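Long-range contact in GCN5-related N-acetyltransferase (Streptococcus suis, PDB 3G3S), which probably transfers an acetyl group from acetyl-coenzyme A to an amine of an unidentified acceptor: residues L120-Y134 against V153-H167. Sequence-based numbering, arbitrary orientation.
Sequences LPESFDMKLIDRNLY and VEQFLDLGLGCVILH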
ATOM      1  N   LEU A 120     -30.435  18.924  -9.387  1.00 51.84           N
ATOM      2  CA  LEU A 120     -31.041  18.694  -8.088  1.00 52.42           C
ATOM      3  C   LEU A 120     -31.946  19.896  -7.786  1.00 53.92           C
ATOM      4  O   LEU A 120     -31.464  21.042  -7.804  1.00 55.74           O
ATOM      5  CB  LEU A 120     -29.979  18.575  -7.001  1.00 51.19           C
ATOM      6  CG  LEU A 120     -30.517  18.138  -5.649  1.00 52.12           C
ATOM      7  CD1 LEU A 120     -30.933  16.668  -5.701  1.00 51.42           C
ATOM      8  CD2 LEU A 120     -29.495  18.378  -4.558  1.00 51.23           C
ATOM      9  N   PRO A 121     -33.253  19.651  -7.526  1.00 54.22           N
ATOM     10  CA  PRO A 121     -34.177  20.767  -7.215  1.00 55.19           C
ATOM     11  C   PRO A 121     -33.753  21.624  -6.008  1.00 57.13           C
ATOM     12  O   PRO A 121     -33.121  21.106  -5.074  1.00 59.41           O
ATOM     13  CB  PRO A 121     -35.497  20.062  -6.917  1.00 54.29           C
ATOM     14  CG  PRO A 121     -35.374  18.720  -7.556  1.00 52.63           C
ATOM     15  CD  PRO A 121     -33.946  18.348  -7.517  1.00 52.47           C
ATOM     16  N   GLU A 122     -34.115  22.918  -6.030  1.00 56.86           N
ATOM     17  CA  GLU A 122     -33.741  23.891  -4.965  1.00 54.25           C
ATOM     18  C   GLU A 122     -34.239  23.484  -3.573  1.00 51.70           C
ATOM     19  O   GLU A 122     -33.657  23.903  -2.562  1.00 51.85           O
ATOM     20  CB  GLU A 122     -34.227  25.313  -5.314  1.00 55.72           C
ATOM     21  N   SER A 123     -35.314  22.690  -3.548  0.50 49.90           N
ATOM     22  CA  SER A 123     -35.895  22.140  -2.325  0.50 49.14           C
ATOM     23  C   SER A 123     -34.916  21.239  -1.564  0.50 48.19           C
ATOM     24  O   SER A 123     -34.967  21.139  -0.329  0.50 48.31           O
ATOM     25  CB  SER A 123     -37.140  21.329  -2.688  0.50 48.69           C
ATOM     26  OG  SER A 123     -37.703  20.720  -1.547  0.50 47.50           O
ATOM     27  N   PHE A 124     -34.037  20.583  -2.314  1.00 46.43           N
ATOM     28  CA  PHE A 124     -33.033  19.691  -1.756  1.00 43.62           C
ATOM     29  C   PHE A 124     -31.710  20.425  -1.563  1.00 42.55           C
ATOM     30  O   PHE A 124     -31.403  21.393  -2.256  1.00 45.03           O
ATOM     31  CB  PHE A 124     -32.886  18.479  -2.661  1.00 42.47           C
ATOM     32  CG  PHE A 124     -34.141  17.691  -2.777  1.00 39.24           C
ATOM     33  CD1 PHE A 124     -34.411  16.671  -1.897  1.00 31.33           C
ATOM     34  CD2 PHE A 124     -35.085  18.006  -3.723  1.00 47.50           C
ATOM     35  CE1 PHE A 124     -35.585  15.959  -1.975  1.00 40.06           C
ATOM     36  CE2 PHE A 124     -36.268  17.282  -3.807  1.00 45.52           C
ATOM     37  CZ  PHE A 124     -36.507  16.256  -2.935  1.00 44.10           C
ATOM     38  N   ASP A 125     -30.960  19.977  -0.569  1.00 38.91           N
ATOM     39  CA  ASP A 125     -29.681  20.538  -0.233  1.00 37.93           C
ATOM     40  C   ASP A 125     -28.697  19.393  -0.216  1.00 35.03           C
ATOM     41  O   ASP A 125     -28.875  18.446   0.555  1.00 34.68           O
ATOM     42  CB  ASP A 125     -29.709  21.184   1.156  1.00 40.56           C
ATOM     43  CG  ASP A 125     -30.120  22.648   1.123  1.00 45.01           C
ATOM     44  OD1 ASP A 125     -29.277  23.493   0.751  1.00 50.44           O
ATOM     45  OD2 ASP A 125     -31.261  22.957   1.520  1.00 45.27           O
HETATM   46  N   MSE A 126     -27.669  19.483  -1.049  1.00 33.78           N
HETATM   47  CA  MSE A 126     -26.631  18.473  -1.100  1.00 33.33           C
HETATM   48  C   MSE A 126     -25.443  18.976  -0.330  1.00 33.97           C
HETATM   49  O   MSE A 126     -25.054  20.114  -0.495  1.00 35.54           O
HETATM   50  CB  MSE A 126     -26.215  18.136  -2.509  1.00 33.32           C
HETATM   51  CG  MSE A 126     -25.155  17.031  -2.505  1.00 28.40           C
HETATM   52 SE   MSE A 126     -25.512  15.917  -3.856  0.75 34.96          SE
HETATM   53  CE  MSE A 126     -25.397  17.189  -5.415  1.00 25.45           C
ATOM     54  N   LYS A 127     -24.857  18.099   0.480  1.00 31.30           N
ATOM     55  CA  LYS A 127     -23.775  18.458   1.355  1.00 34.04           C
ATOM     56  C   LYS A 127     -22.784  17.332   1.506  1.00 31.53           C
ATOM     57  O   LYS A 127     -23.190  16.180   1.504  1.00 30.59           O
ATOM     58  CB  LYS A 127     -24.347  18.704   2.758  1.00 36.05           C
ATOM     59  CG  LYS A 127     -25.171  19.955   2.946  1.00 43.56           C
ATOM     60  CD  LYS A 127     -25.578  20.117   4.419  1.00 51.20           C
ATOM     61  CE  LYS A 127     -25.606  21.587   4.814  1.00 53.38           C
ATOM     62  NZ  LYS A 127     -26.096  21.835   6.192  1.00 49.24           N
ATOM     63  N   LEU A 128     -21.498  17.653   1.668  1.00 30.99           N
ATOM     64  CA  LEU A 128     -20.512  16.628   1.977  1.00 31.01           C
ATOM     65  C   LEU A 128     -20.752  16.196   3.400  1.00 30.02           C
ATOM     66  O   LEU A 128     -21.165  17.011   4.220  1.00 30.72           O
ATOM     67  CB  LEU A 128     -19.085  17.145   1.888  1.00 33.26           C
ATOM     68  CG  LEU A 128     -18.556  17.348   0.485  1.00 38.43           C
ATOM     69  CD1 LEU A 128     -17.260  18.111   0.628  1.00 45.82           C
ATOM     70  CD2 LEU A 128     -18.387  15.987  -0.248  1.00 37.98           C
ATOM     71  N   ILE A 129     -20.494  14.915   3.682  1.00 27.95           N
ATOM     72  CA  ILE A 129     -20.665  14.367   5.011  1.00 26.88           C
ATOM     73  C   ILE A 129     -19.556  14.899   5.882  1.00 27.71           C
ATOM     74  O   ILE A 129     -18.392  14.774   5.527  1.00 26.71           O
ATOM     75  CB  ILE A 129     -20.623  12.819   5.013  1.00 26.82           C
ATOM     76  CG1 ILE A 129     -21.827  12.240   4.256  1.00 23.78           C
ATOM     77  CG2 ILE A 129     -20.595  12.285   6.439  1.00 22.12           C
ATOM     78  CD1 ILE A 129     -21.685  10.732   3.899  1.00 20.89           C
ATOM     79  N   ASP A 130     -19.938  15.535   6.990  1.00 28.70           N
ATOM     80  CA  ASP A 130     -19.009  16.090   7.972  1.00 31.81           C
ATOM     81  C   ASP A 130     -19.249  15.345   9.285  1.00 32.30           C
ATOM     82  O   ASP A 130     -19.966  14.367   9.312  1.00 30.91           O
ATOM     83  CB  ASP A 130     -19.192  17.624   8.110  1.00 31.06           C
ATOM     84  CG  ASP A 130     -20.619  18.014   8.504  1.00 39.79           C
ATOM     85  OD1 ASP A 130     -21.422  17.105   8.818  1.00 41.38           O
ATOM     86  OD2 ASP A 130     -20.950  19.218   8.481  1.00 49.88           O
ATOM     87  N   ARG A 131     -18.656  15.816  10.367  1.00 35.40           N
ATOM     88  CA  ARG A 131     -18.746  15.165  11.664  1.00 35.24           C
ATOM     89  C   ARG A 131     -20.188  14.971  12.146  1.00 34.41           C
ATOM     90  O   ARG A 131     -20.528  13.906  12.673  1.00 35.98           O
ATOM     91  CB  ARG A 131     -17.911  15.998  12.645  1.00 38.83           C
ATOM     92  CG  ARG A 131     -17.813  15.502  14.075  1.00 44.82           C
ATOM     93  CD  ARG A 131     -16.814  16.370  14.872  1.00 50.89           C
ATOM     94  NE  ARG A 131     -15.467  16.315  14.288  1.00 51.37           N
ATOM     95  CZ  ARG A 131     -14.531  15.408  14.586  1.00 47.79           C
ATOM     96  NH1 ARG A 131     -14.755  14.468  15.503  1.00 43.29           N
ATOM     97  NH2 ARG A 131     -13.353  15.451  13.960  1.00 40.25           N
ATOM     98  N   ASN A 132     -21.033  15.976  11.959  0.50 33.51           N
ATOM     99  CA  ASN A 132     -22.429  15.883  12.410  0.50 33.28           C
ATOM    100  C   ASN A 132     -23.295  14.986  11.532  0.50 30.13           C
ATOM    101  O   ASN A 132     -24.114  14.233  12.049  0.50 31.65           O
ATOM    102  CB  ASN A 132     -23.052  17.283  12.566  0.50 34.66           C
ATOM    103  CG  ASN A 132     -22.554  18.012  13.810  0.50 36.38           C
ATOM    104  OD1 ASN A 132     -21.644  17.551  14.505  0.50 39.95           O
ATOM    105  ND2 ASN A 132     -23.168  19.154  14.104  0.50 47.46           N
ATOM    106  N   LEU A 133     -23.115  15.061  10.216  1.00 29.07           N
ATOM    107  CA  LEU A 133     -23.851  14.194   9.293  1.00 27.78           C
ATOM    108  C   LEU A 133     -23.424  12.753   9.420  1.00 27.88           C
ATOM    109  O   LEU A 133     -24.249  11.870   9.250  1.00 29.11           O
ATOM    110  CB  LEU A 133     -23.716  14.692   7.875  1.00 27.32           C
ATOM    111  CG  LEU A 133     -24.483  15.997   7.675  1.00 29.12           C
ATOM    112  CD1 LEU A 133     -24.164  16.618   6.340  1.00 23.93           C
ATOM    113  CD2 LEU A 133     -25.975  15.744   7.809  1.00 32.50           C
ATOM    114  N   TYR A 134     -22.146  12.521   9.719  1.00 26.13           N
ATOM    115  CA  TYR A 134     -21.680  11.168  10.028  1.00 27.77           C
ATOM    116  C   TYR A 134     -22.626  10.552  11.073  1.00 26.98           C
ATOM    117  O   TYR A 134     -23.211   9.486  10.860  1.00 27.29           O
ATOM    118  CB  TYR A 134     -20.236  11.210  10.547  1.00 26.64           C
ATOM    119  CG  TYR A 134     -19.706   9.909  11.140  1.00 26.78           C
ATOM    120  CD1 TYR A 134     -19.880   9.628  12.483  1.00 27.99           C
ATOM    121  CD2 TYR A 134     -19.018   8.982  10.357  1.00 28.29           C
ATOM    122  CE1 TYR A 134     -19.414   8.458  13.039  1.00 27.46           C
ATOM    123  CE2 TYR A 134     -18.548   7.791  10.904  1.00 27.03           C
ATOM    124  CZ  TYR A 134     -18.744   7.548  12.250  1.00 21.77           C
ATOM    125  OH  TYR A 134     -18.307   6.388  12.839  1.00 31.68           O
ATOM    126  N   VAL A 153     -15.700   8.406  13.461  1.00 31.40           N
ATOM    127  CA  VAL A 153     -15.784   9.617  12.633  1.00 30.58           C
ATOM    128  C   VAL A 153     -14.414  10.104  12.123  1.00 30.56           C
ATOM    129  O   VAL A 153     -14.272  10.599  10.996  1.00 29.57           O
ATOM    130  CB  VAL A 153     -16.530  10.739  13.408  1.00 29.07           C
ATOM    131  CG1 VAL A 153     -15.772  11.122  14.665  1.00 34.33           C
ATOM    132  CG2 VAL A 153     -16.781  11.954  12.517  1.00 26.62           C
ATOM    133  N   GLU A 154     -13.404   9.933  12.963  1.00 30.78           N
ATOM    134  CA  GLU A 154     -12.056  10.350  12.675  1.00 31.25           C
ATOM    135  C   GLU A 154     -11.514   9.558  11.489  1.00 30.78           C
ATOM    136  O   GLU A 154     -10.974  10.130  10.538  1.00 31.40           O
ATOM    137  CB  GLU A 154     -11.163  10.120  13.915  1.00 33.47           C
ATOM    138  CG  GLU A 154     -11.718  10.691  15.253  1.00 35.63           C
ATOM    139  CD  GLU A 154     -11.831  12.183  15.233  1.00 37.09           C
ATOM    140  OE1 GLU A 154     -11.350  12.794  14.254  1.00 37.42           O
ATOM    141  OE2 GLU A 154     -12.357  12.751  16.213  1.00 37.43           O
ATOM    142  N   GLN A 155     -11.658   8.239  11.542  1.00 29.94           N
ATOM    143  CA  GLN A 155     -11.250   7.407  10.424  1.00 27.96           C
ATOM    144  C   GLN A 155     -12.091   7.735   9.169  1.00 28.13           C
ATOM    145  O   GLN A 155     -11.547   7.874   8.064  1.00 28.44           O
ATOM    146  CB  GLN A 155     -11.371   5.939  10.785  1.00 27.49           C
ATOM    147  CG  GLN A 155     -10.557   5.053   9.861  1.00 27.74           C
ATOM    148  CD  GLN A 155     -10.801   3.579  10.064  1.00 27.53           C
ATOM    149  OE1 GLN A 155     -11.948   3.114  10.096  1.00 23.83           O
ATOM    150  NE2 GLN A 155      -9.724   2.821  10.105  1.00 32.09           N
ATOM    151  N   PHE A 156     -13.406   7.899   9.322  1.00 27.99           N
ATOM    152  CA  PHE A 156     -14.223   8.211   8.157  1.00 26.04           C
ATOM    153  C   PHE A 156     -13.763   9.504   7.517  1.00 26.54           C
ATOM    154  O   PHE A 156     -13.583   9.558   6.318  1.00 25.93           O
ATOM    155  CB  PHE A 156     -15.707   8.338   8.467  1.00 26.82           C
ATOM    156  CG  PHE A 156     -16.501   8.744   7.268  1.00 29.34           C
ATOM    157  CD1 PHE A 156     -16.846   7.797   6.316  1.00 21.76           C
ATOM    158  CD2 PHE A 156     -16.850  10.077   7.057  1.00 27.21           C
ATOM    159  CE1 PHE A 156     -17.541   8.140   5.177  1.00 24.62           C
ATOM    160  CE2 PHE A 156     -17.560  10.444   5.913  1.00 24.50           C
ATOM    161  CZ  PHE A 156     -17.879   9.468   4.958  1.00 22.11           C
ATOM    162  N   LEU A 157     -13.564  10.545   8.315  1.00 28.58           N
ATOM    163  CA  LEU A 157     -13.119  11.821   7.744  1.00 27.75           C
ATOM    164  C   LEU A 157     -11.705  11.731   7.154  1.00 28.09           C
ATOM    165  O   LEU A 157     -11.402  12.363   6.167  1.00 31.51           O
ATOM    166  CB  LEU A 157     -13.206  12.943   8.796  1.00 30.56           C
ATOM    167  CG  LEU A 157     -14.606  13.408   9.189  1.00 31.17           C
ATOM    168  CD1 LEU A 157     -14.550  14.481  10.257  1.00 32.60           C
ATOM    169  CD2 LEU A 157     -15.367  13.915   7.971  1.00 27.34           C
ATOM    170  N   ASP A 158     -10.844  10.908   7.735  1.00 29.10           N
ATOM    171  CA  ASP A 158      -9.499  10.762   7.240  1.00 28.56           C
ATOM    172  C   ASP A 158      -9.429   9.978   5.926  1.00 29.07           C
ATOM    173  O   ASP A 158      -8.820  10.441   4.942  1.00 30.65           O
ATOM    174  CB  ASP A 158      -8.682  10.057   8.312  1.00 28.86           C
ATOM    175  CG  ASP A 158      -7.212   9.996   7.982  1.00 40.63           C
ATOM    176  OD1 ASP A 158      -6.694  10.934   7.314  1.00 38.87           O
ATOM    177  OD2 ASP A 158      -6.570   9.006   8.411  1.00 45.52           O
ATOM    178  N   LEU A 159     -10.079   8.807   5.898  1.00 27.39           N
ATOM    179  CA  LEU A 159     -10.008   7.873   4.763  1.00 26.38           C
ATOM    180  C   LEU A 159     -11.246   7.774   3.872  1.00 24.49           C
ATOM    181  O   LEU A 159     -11.157   7.282   2.746  1.00 23.92           O
ATOM    182  CB  LEU A 159      -9.729   6.461   5.294  1.00 26.18           C
ATOM    183  CG  LEU A 159      -8.518   6.265   6.222  1.00 28.64           C
ATOM    184  CD1 LEU A 159      -8.372   4.770   6.546  1.00 24.24           C
ATOM    185  CD2 LEU A 159      -7.250   6.793   5.604  1.00 23.41           C
ATOM    186  N   GLY A 160     -12.397   8.190   4.381  1.00 25.41           N
ATOM    187  CA  GLY A 160     -13.636   8.073   3.636  1.00 27.77           C
ATOM    188  C   GLY A 160     -14.010   9.380   2.979  1.00 29.90           C
ATOM    189  O   GLY A 160     -13.356  10.399   3.173  1.00 32.39           O
ATOM    190  N   LEU A 161     -15.096   9.341   2.223  1.00 29.29           N
ATOM    191  CA  LEU A 161     -15.599  10.493   1.514  1.00 29.09           C
ATOM    192  C   LEU A 161     -17.065  10.208   1.177  1.00 28.26           C
ATOM    193  O   LEU A 161     -17.422   9.091   0.747  1.00 27.03           O
ATOM    194  CB  LEU A 161     -14.793  10.711   0.229  1.00 30.35           C
ATOM    195  CG  LEU A 161     -15.203  11.918  -0.627  1.00 34.37           C
ATOM    196  CD1 LEU A 161     -14.937  13.191   0.161  1.00 42.11           C
ATOM    197  CD2 LEU A 161     -14.475  11.921  -1.953  1.00 28.44           C
ATOM    198  N   GLY A 162     -17.916  11.210   1.370  1.00 27.36           N
ATOM    199  CA  GLY A 162     -19.310  11.040   1.033  1.00 28.66           C
ATOM    200  C   GLY A 162     -20.113  12.306   1.040  1.00 28.78           C
ATOM    201  O   GLY A 162     -19.672  13.345   1.537  1.00 25.95           O
ATOM    202  N   CYS A 163     -21.294  12.216   0.452  1.00 29.54           N
ATOM    203  CA  CYS A 163     -22.222  13.324   0.461  1.00 28.96           C
ATOM    204  C   CYS A 163     -23.681  12.842   0.556  1.00 26.65           C
ATOM    205  O   CYS A 163     -24.022  11.717   0.178  1.00 24.61           O
ATOM    206  CB  CYS A 163     -21.996  14.223  -0.741  1.00 30.83           C
ATOM    207  SG  CYS A 163     -22.462  13.530  -2.213  1.00 38.55           S
ATOM    208  N   VAL A 164     -24.515  13.729   1.083  1.00 26.68           N
ATOM    209  CA  VAL A 164     -25.907  13.469   1.359  1.00 25.18           C
ATOM    210  C   VAL A 164     -26.811  14.563   0.832  1.00 25.41           C
ATOM    211  O   VAL A 164     -26.371  15.682   0.620  1.00 24.73           O
ATOM    212  CB  VAL A 164     -26.136  13.343   2.884  1.00 29.26           C
ATOM    213  CG1 VAL A 164     -25.436  12.138   3.384  1.00 18.57           C
ATOM    214  CG2 VAL A 164     -25.642  14.572   3.621  1.00 27.51           C
ATOM    215  N   ILE A 165     -28.062  14.196   0.616  1.00 25.26           N
ATOM    216  CA  ILE A 165     -29.097  15.113   0.173  1.00 26.35           C
ATOM    217  C   ILE A 165     -30.066  15.268   1.354  1.00 27.42           C
ATOM    218  O   ILE A 165     -30.462  14.280   1.986  1.00 25.12           O
ATOM    219  CB  ILE A 165     -29.790  14.624  -1.103  1.00 25.98           C
ATOM    220  CG1 ILE A 165     -28.908  14.906  -2.324  1.00 28.61           C
ATOM    221  CG2 ILE A 165     -31.143  15.330  -1.289  1.00 26.54           C
ATOM    222  CD1 ILE A 165     -29.344  14.170  -3.586  1.00 32.28           C
ATOM    223  N   LEU A 166     -30.385  16.509   1.692  1.00 26.38           N
ATOM    224  CA  LEU A 166     -31.307  16.794   2.769  1.00 28.67           C
ATOM    225  C   LEU A 166     -32.609  17.370   2.232  1.00 31.15           C
ATOM    226  O   LEU A 166     -32.624  18.055   1.216  1.00 27.53           O
ATOM    227  CB  LEU A 166     -30.702  17.794   3.753  1.00 30.76           C
ATOM    228  CG  LEU A 166     -29.672  17.419   4.817  1.00 29.77           C
ATOM    229  CD1 LEU A 166     -28.554  16.606   4.238  1.00 39.61           C
ATOM    230  CD2 LEU A 166     -29.158  18.698   5.421  1.00 35.42           C
ATOM    231  N   HIS A 167     -33.704  17.107   2.919  1.00 30.39           N
ATOM    232  CA  HIS A 167     -34.985  17.697   2.542  1.00 32.82           C
ATOM    233  C   HIS A 167     -35.765  17.905   3.810  1.00 32.92           C
ATOM    234  O   HIS A 167     -35.861  16.987   4.608  1.00 28.71           O
ATOM    235  CB  HIS A 167     -35.724  16.779   1.614  1.00 34.15           C
ATOM    236  CG  HIS A 167     -36.968  17.373   1.052  1.00 35.90           C
ATOM    237  ND1 HIS A 167     -38.223  16.908   1.367  1.00 31.80           N
ATOM    238  CD2 HIS A 167     -37.149  18.396   0.186  1.00 32.02           C
ATOM    239  CE1 HIS A 167     -39.124  17.614   0.708  1.00 42.59           C
ATOM    240  NE2 HIS A 167     -38.499  18.526  -0.014  1.00 31.10           N
TER
HETATM  241  O   HOH W   1     -17.089  13.350   3.540  1.00 25.05           O
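Strands 125-128 and 162-167 run antiparallel, their axes 4.5 Å apart at closest, with Asp125–Leu166 and Lys127–Val164 as hydrogen-bonded pairs. Ile129 N extends the pairing to Gly162 O (2.8 Å), and a water accepting from Gly162 N and donating to Ile129 O bridges the place where the two strands part. At the other end the Phe124 and His167 rings form an offset stack, planes 23° apart, while His167 ND1 is hydrogen-bonded to Tyr195 OH. Strand 125-128 is the outermost within this chain at its end of the mixed sheet; strand, helices 131-139 and 153-159, then strand 162-167 is an order consistent with the opening beta1-alpha1-alpha2-beta2 unit of a GNAT domain. The face carrying Met126 and Ile165 is turned to helix 200-214, and Leu120 CD1 meets Ile165 CD1 tip to tip there (3.6 Å). Beyond the strands, Ile129 sets CG2 against Phe156 CE2 (3.6 Å). Val153 CA sits over the centre of the Tyr134 ring, a CH-pi contact 3.7 Å from its centroid. Bent at chi3 (-61°), Arg131 brings NH1 to Glu154 OE2 (3.0 Å), a salt bridge in which OE2 lies in the guanidinium plane while NH1 comes from above the carboxylate plane.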